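Local coordinates for sugar ABC transporter (PDB 4RXT), which probably serves as the solute-binding component of a sugar ABC transporter and holds an arabinopyranose in the cleft between its two lobes, at residues D118-A121 and A122-A126; T46-N49 and G50-I54; P142-G145 and S146-Q149. All blocks are in the same frame, centred on the assembly; numbering follows the deposited sequence.

How the contacts relate
The sugar sits between two lobes, each built round its own sheet, and the three contacts lie at different distances from it. Contact 3 starts helix 145-161 and touches arabinopyranose directly through S146 and L147. Contact 2 starts helix 48-60 on the other lobe; its centre is about 16 Å from that of contact 3, with nearest atoms about 6 Å apart, and the side chain of Q51 stays about 9 Å from the sugar. Contact 1, inside helix 109-128, is remote from the pocket: its centre is about 24 Å from that of contact 3 and about 38 Å from that of contact 2, across the centre of the chain. None touches another.

Contact 1. Residues D118-A121 and A122-A126; sequences DGLA and AAIKA
Helix 109-128 runs through this contact as a regular alpha-helix, and four successive backbone bonds tie D118-A121 to A122-A126. A122 N donates to D118 O, A123 N to G119 O at 2.9 Å, I124 N to L120 O, also at 2.9 Å, and K125 N to A121 O. The I124 bond is the straightest of the four, with an N-H...O angle of 165°. Each step is i to i+4, so this is mid-helix geometry without a cap or kink.

Side chains sort the helix into a buried face and an open one. L120 and I124, one turn apart, stand on the buried face, where both rest against V135 of strand 133-139; L120 also reaches F154 on helix 145-161 and I224 on strand 222-226. The helix thus covers one side of the sheet that contains these two strands. A122 and K125 lie on the exposed face; K125 bends at chi3 and carries NZ into a long, weak ion pair with E131. At the other end D118 turns away from A122-A126, and its OD1 is held by Y162 OH and Q157 NE2, which pins this helix to the end of helix 145-161.

Along the buried face the two branched residues cross obliquely. CG1 of I124 lies anti to its carbonyl carbon (chi1 -67°), which lays it 3.3 Å from L120 O and delivers I124 CD1 to within 3.9 Å of L120 CG.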
loop_
_atom_site.group_PDB
_atom_site.type_symbol
_atom_site.label_atom_id
_atom_site.label_comp_id
_atom_site.label_asym_id
_atom_site.label_seq_id
_atom_site.Cartn_x
_atom_site.Cartn_y
_atom_site.Cartn_z
ATOM N N ASP A 118 5.564 -15.889 3.445
ATOM C CA ASP A 118 6.267 -16.534 4.554
ATOM C C ASP A 118 5.395 -16.474 5.815
ATOM O O ASP A 118 5.328 -17.433 6.575
ATOM C CB ASP A 118 7.621 -15.890 4.823
ATOM C CG ASP A 118 8.623 -16.078 3.694
ATOM O OD1 ASP A 118 8.534 -17.094 2.952
ATOM O OD2 ASP A 118 9.535 -15.220 3.648
ATOM N N GLY A 119 4.745 -15.328 6.040
ATOM C CA GLY A 119 3.942 -15.106 7.283
ATOM C C GLY A 119 2.726 -15.997 7.245
ATOM O O GLY A 119 2.327 -16.585 8.234
ATOM N N LEU A 120 2.134 -16.156 6.060
ATOM C CA LEU A 120 0.930 -16.961 5.928
ATOM C C LEU A 120 1.230 -18.443 6.160
ATOM O O LEU A 120 0.530 -19.157 6.861
ATOM C CB LEU A 120 0.288 -16.755 4.547
ATOM C CG LEU A 120 -1.001 -17.507 4.295
ATOM C CD1 LEU A 120 -2.042 -17.031 5.269
ATOM C CD2 LEU A 120 -1.582 -17.295 2.909
ATOM N N ALA A 121 2.347 -18.885 5.609
ATOM C CA ALA A 121 2.779 -20.268 5.787
ATOM C C ALA A 121 3.030 -20.542 7.264
ATOM O O ALA A 121 2.634 -21.588 7.785
ATOM C CB ALA A 121 4.026 -20.552 4.964
ATOM N N ALA A 122 3.698 -19.606 7.927
ATOM C CA ALA A 122 4.011 -19.768 9.355
ATOM C C ALA A 122 2.715 -19.842 10.162
ATOM O O ALA A 122 2.583 -20.646 11.125
ATOM C CB ALA A 122 4.891 -18.621 9.835
ATOM N N ALA A 123 1.751 -19.000 9.796
ATOM C CA ALA A 123 0.480 -18.958 10.532
ATOM C C ALA A 123 -0.313 -20.246 10.357
ATOM O O ALA A 123 -0.893 -20.788 11.333
ATOM C CB ALA A 123 -0.329 -17.748 10.105
ATOM N N ILE A 124 -0.326 -20.747 9.121
ATOM C CA ILE A 124 -0.994 -22.021 8.841
ATOM C C ILE A 124 -0.307 -23.166 9.621
ATOM O O ILE A 124 -0.962 -24.048 10.168
ATOM C CB ILE A 124 -1.082 -22.305 7.340
ATOM C CG1 ILE A 124 -2.015 -21.263 6.720
ATOM C CG2 ILE A 124 -1.562 -23.726 7.098
ATOM C CD1 ILE A 124 -1.903 -21.174 5.222
ATOM N N LYS A 125 1.016 -23.166 9.630
ATOM C CA LYS A 125 1.774 -24.164 10.382
ATOM C C LYS A 125 1.459 -24.129 11.878
ATOM O O LYS A 125 1.288 -25.170 12.505
ATOM C CB LYS A 125 3.256 -23.961 10.177
ATOM C CG LYS A 125 4.128 -24.886 10.997
ATOM C CD LYS A 125 5.511 -24.993 10.397
ATOM C CE LYS A 125 6.239 -23.703 10.547
ATOM N NZ LYS A 125 7.594 -23.918 9.988
ATOM N N ALA A 126 1.383 -22.933 12.455
ATOM C CA ALA A 126 1.023 -22.858 13.868
ATOM C C ALA A 126 -0.370 -23.424 14.124
ATOM O O ALA A 126 -0.630 -24.087 15.140
ATOM C CB ALA A 126 1.093 -21.410 14.353
#

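Contact 2. Residues T46-N49 and G50-I54; sequences TDVN and GQISI
D47 caps the first turn of helix 48-60: its OD1 accepts from G50 N at 2.9 Å, three residues on. The bond is bent, N-H...O 138°, and G50 N meets OD1 from above the carboxylate plane, well off the plane itself. With CG swung to the far side from its own backbone N (chi1 -168°), the aspartate lays its carboxylate alongside the glycine, and D47 CG comes 3.7 Å from G50 CA, where no side chain stands in the way. D47 is also the centre of an inverse gamma turn, closed by a weak bond from V48 N to T46 O.

The firm part of the contact is the backbone ladder and the face turned toward the protein. Q51 N bonds to D47 O, I52 N to V48 O at 3.0 Å, and S53 N to N49 O at 2.8 Å, the last almost straight at 170°. Q51 is buried: its extended chain leaves the first turn and passes I10 and L76, while OE1 accepts from T71 N and NE2 gives to S69 O, so both ends of the amide are satisfied and its rotation is fixed. V48 leans on T71 and A75, and at the margin of this face its CG1 makes a van der Waals contact with I52 CD1 at 4.1 Å.

Toward solvent the packing is slacker. The exposed N49 reaches outward, its OD1 no nearer to S53 OG than 4.2 Å.

D47 is thus an N-cap just after the sugar-binding E45. The helix it opens links the parallel strands 39-41 and 66-68 in a beta-alpha-beta crossover, passing over strand 9-11, which lies between them in the sheet: the alternating beta-alpha topology of a periplasmic binding protein lobe.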
loop_
_atom_site.group_PDB
_atom_site.type_symbol
_atom_site.label_atom_id
_atom_site.label_comp_id
_atom_site.label_asym_id
_atom_site.label_seq_id
_atom_site.Cartn_x
_atom_site.Cartn_y
_atom_site.Cartn_z
ATOM N N THR A 46 -9.731 3.890 -7.355
ATOM C CA THR A 46 -10.234 3.442 -8.648
ATOM C C THR A 46 -10.553 4.593 -9.582
ATOM O O THR A 46 -10.840 4.376 -10.763
ATOM C CB THR A 46 -11.521 2.609 -8.454
ATOM O OG1 THR A 46 -12.471 3.362 -7.673
ATOM C CG2 THR A 46 -11.200 1.322 -7.747
ATOM N N ASP A 47 -10.533 5.825 -9.060
ATOM C CA ASP A 47 -10.788 7.016 -9.877
ATOM C C ASP A 47 -9.468 7.440 -10.518
ATOM O O ASP A 47 -8.815 8.394 -10.125
ATOM C CB ASP A 47 -11.451 8.127 -9.058
ATOM C CG ASP A 47 -11.982 9.244 -9.913
ATOM O OD1 ASP A 47 -11.879 9.180 -11.170
ATOM O OD2 ASP A 47 -12.506 10.220 -9.321
ATOM N N VAL A 48 -9.131 6.736 -11.594
ATOM C CA VAL A 48 -7.866 6.993 -12.241
ATOM C C VAL A 48 -7.929 8.301 -13.023
ATOM O O VAL A 48 -7.005 9.102 -12.994
ATOM C CB VAL A 48 -7.527 5.824 -13.156
ATOM C CG1 VAL A 48 -6.211 6.056 -13.882
ATOM C CG2 VAL A 48 -7.445 4.533 -12.372
ATOM N N ASN A 49 -9.047 8.509 -13.714
ATOM C CA ASN A 49 -9.269 9.753 -14.455
ATOM C C ASN A 49 -9.166 10.944 -13.504
ATOM O O ASN A 49 -8.611 11.979 -13.849
ATOM C CB ASN A 49 -10.657 9.750 -15.120
ATOM C CG ASN A 49 -10.861 10.910 -16.066
ATOM O OD1 ASN A 49 -9.989 11.242 -16.867
ATOM N ND2 ASN A 49 -12.023 11.498 -16.016
ATOM N N GLY A 50 -9.721 10.766 -12.294
ATOM C CA GLY A 50 -9.722 11.787 -11.288
ATOM C C GLY A 50 -8.312 12.190 -10.957
ATOM O O GLY A 50 -7.994 13.382 -10.870
ATOM N N GLN A 51 -7.460 11.204 -10.762
ATOM C CA GLN A 51 -6.057 11.510 -10.473
ATOM C C GLN A 51 -5.355 12.197 -11.653
ATOM O O GLN A 51 -4.584 13.121 -11.474
ATOM C CB GLN A 51 -5.286 10.255 -10.045
ATOM C CG GLN A 51 -3.955 10.646 -9.442
ATOM C CD GLN A 51 -3.067 9.485 -9.068
ATOM O OE1 GLN A 51 -2.702 8.672 -9.897
ATOM N NE2 GLN A 51 -2.714 9.404 -7.801
ATOM N N ILE A 52 -5.620 11.704 -12.860
ATOM C CA ILE A 52 -5.002 12.297 -14.044
ATOM C C ILE A 52 -5.392 13.790 -14.174
ATOM O O ILE A 52 -4.551 14.648 -14.432
ATOM C CB ILE A 52 -5.342 11.488 -15.305
ATOM C CG1 ILE A 52 -4.692 10.101 -15.244
ATOM C CG2 ILE A 52 -4.835 12.217 -16.559
ATOM C CD1 ILE A 52 -5.205 9.162 -16.323
ATOM N N SER A 53 -6.677 14.067 -13.994
ATOM C CA SER A 53 -7.187 15.439 -14.023
ATOM C C SER A 53 -6.512 16.329 -12.993
ATOM O O SER A 53 -6.093 17.447 -13.286
ATOM C CB SER A 53 -8.708 15.449 -13.795
ATOM O OG SER A 53 -9.385 14.861 -14.888
ATOM N N ILE A 54 -6.388 15.806 -11.786
ATOM C CA ILE A 54 -5.717 16.536 -10.701
ATOM C C ILE A 54 -4.245 16.819 -11.040
ATOM O O ILE A 54 -3.774 17.949 -10.840
ATOM C CB ILE A 54 -5.865 15.768 -9.357
ATOM C CG1 ILE A 54 -7.321 15.811 -8.907
ATOM C CG2 ILE A 54 -4.912 16.297 -8.263
ATOM C CD1 ILE A 54 -7.644 14.772 -7.860
#

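Contact 3. Residues P142-G145 and S146-Q149; sequences PGAG and SLEQ. With ARA (alpha-L-arabinopyranose), chain B.
E148 CG lies beside its own backbone N (chi1 -66°), and the chain bends at chi2 (-58°) to curl the carboxylate back over the loop, so that OE2 receives G143 N at 3.3 Å. The amide arrives on the anti side of that oxygen, somewhat tilted from the carboxylate plane. S146 is set differently: its OG is wedged between backbone N and carbonyl carbon (chi1 55°), which aims it at the sugar, 2.8 Å from arabinopyranose O3; this is hydrogen-bonding distance, though the serine proton has another acceptor within reach.

Around E148 OE2 the polar grip is dense. One water donates to OE2 and accepts from A144 N at 2.9 Å; a second donates to OE2 and weakly accepts from G143 N, and Y172 OH is another partner. The three donors among these, G143 N and the two waters, would be expected to favour the charged carboxylate. G143 itself has a positive phi, a conformation suited to glycine. Along the helix, E148 N bonds to A144 O at 3.0 Å and Q149 N to G145 O at 3.2 Å, the first two helical bonds.

A144 is the N-cap residue. Its CB rests 3.9 Å from L147 CG, and the leucine in turn presents CD2 to arabinopyranose O4 at 3.8 Å, a packing contact on the sugar. S146 N is held by S94 OG.

Helix 145-161 therefore begins at the sugar, in the interlobe cleft of the periplasmic binding protein fold, where S146 and L147 line the pocket alongside K12, which also touches the side chains of A144 and S146, and E45, D93, R150, D227 and Q247; these six residues hydrogen-bond the ligand.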
loop_
_atom_site.group_PDB
_atom_site.type_symbol
_atom_site.label_atom_id
_atom_site.label_comp_id
_atom_site.label_asym_id
_atom_site.label_seq_id
_atom_site.Cartn_x
_atom_site.Cartn_y
_atom_site.Cartn_z
ATOM N N PRO A 142 -7.619 -3.849 -9.762
ATOM C CA PRO A 142 -6.562 -4.250 -10.716
ATOM C C PRO A 142 -5.686 -3.097 -11.222
ATOM O O PRO A 142 -6.091 -1.940 -11.226
ATOM C CB PRO A 142 -7.362 -4.826 -11.877
ATOM C CG PRO A 142 -8.601 -4.059 -11.869
ATOM C CD PRO A 142 -8.944 -3.868 -10.403
ATOM N N GLY A 143 -4.488 -3.430 -11.698
ATOM C CA GLY A 143 -3.702 -2.457 -12.429
ATOM C C GLY A 143 -2.824 -1.513 -11.612
ATOM O O GLY A 143 -2.163 -0.649 -12.167
ATOM N N ALA A 144 -2.743 -1.724 -10.305
ATOM C CA ALA A 144 -1.910 -0.875 -9.439
ATOM C C ALA A 144 -0.496 -1.416 -9.386
ATOM O O ALA A 144 -0.302 -2.596 -9.226
ATOM C CB ALA A 144 -2.487 -0.777 -8.004
ATOM N N GLY A 145 0.488 -0.559 -9.478
ATOM C CA GLY A 145 1.875 -1.019 -9.440
ATOM C C GLY A 145 2.204 -1.768 -8.143
ATOM O O GLY A 145 2.730 -2.868 -8.145
ATOM N N SER A 146 1.888 -1.132 -7.013
ATOM C CA SER A 146 2.218 -1.713 -5.698
ATOM C C SER A 146 1.535 -3.087 -5.542
ATOM O O SER A 146 2.162 -4.082 -5.146
ATOM C CB SER A 146 1.820 -0.769 -4.558
ATOM O OG SER A 146 0.459 -0.464 -4.692
ATOM N N LEU A 147 0.243 -3.128 -5.839
ATOM C CA LEU A 147 -0.547 -4.348 -5.573
ATOM C C LEU A 147 -0.190 -5.519 -6.508
ATOM O O LEU A 147 -0.194 -6.691 -6.092
ATOM C CB LEU A 147 -2.041 -4.062 -5.647
ATOM C CG LEU A 147 -2.515 -2.883 -4.768
ATOM C CD1 LEU A 147 -4.042 -2.750 -4.863
ATOM C CD2 LEU A 147 -2.051 -2.955 -3.308
ATOM N N GLU A 148 0.060 -5.192 -7.785
ATOM C CA GLU A 148 0.467 -6.252 -8.730
ATOM C C GLU A 148 1.818 -6.870 -8.328
ATOM O O GLU A 148 2.042 -8.093 -8.435
ATOM C CB GLU A 148 0.475 -5.737 -10.153
ATOM C CG GLU A 148 -0.914 -5.370 -10.653
ATOM C CD GLU A 148 -1.951 -6.504 -10.613
ATOM O OE1 GLU A 148 -1.598 -7.708 -10.735
ATOM O OE2 GLU A 148 -3.157 -6.184 -10.516
ATOM N N GLN A 149 2.719 -6.032 -7.830
ATOM C CA GLN A 149 4.000 -6.554 -7.333
ATOM C C GLN A 149 3.842 -7.431 -6.085
ATOM O O GLN A 149 4.507 -8.443 -5.938
ATOM C CB GLN A 149 5.006 -5.440 -7.098
ATOM C CG GLN A 149 5.455 -4.840 -8.403
ATOM C CD GLN A 149 6.471 -3.753 -8.218
ATOM O OE1 GLN A 149 6.376 -2.987 -7.289
ATOM N NE2 GLN A 149 7.452 -3.678 -9.104
HETATM C C1 ARA B . -1.426 0.699 0.615
HETATM C C2 ARA B . -0.687 0.627 -0.735
HETATM C C3 ARA B . -1.301 1.627 -1.699
HETATM C C4 ARA B . -2.828 1.459 -1.793
HETATM C C5 ARA B . -3.351 0.630 -0.697
HETATM O O1 ARA B . -1.049 -0.624 0.979
HETATM O O2 ARA B . 0.707 0.950 -0.572
HETATM O O3 ARA B . -0.621 1.511 -2.960
HETATM O O4 ARA B . -3.236 0.673 -2.914
HETATM O O5 ARA B . -2.828 0.933 0.608
HETATM O O HOH W 1 -4.371 -6.327 -12.927
HETATM O O HOH W 2 -3.478 -4.109 -8.782
#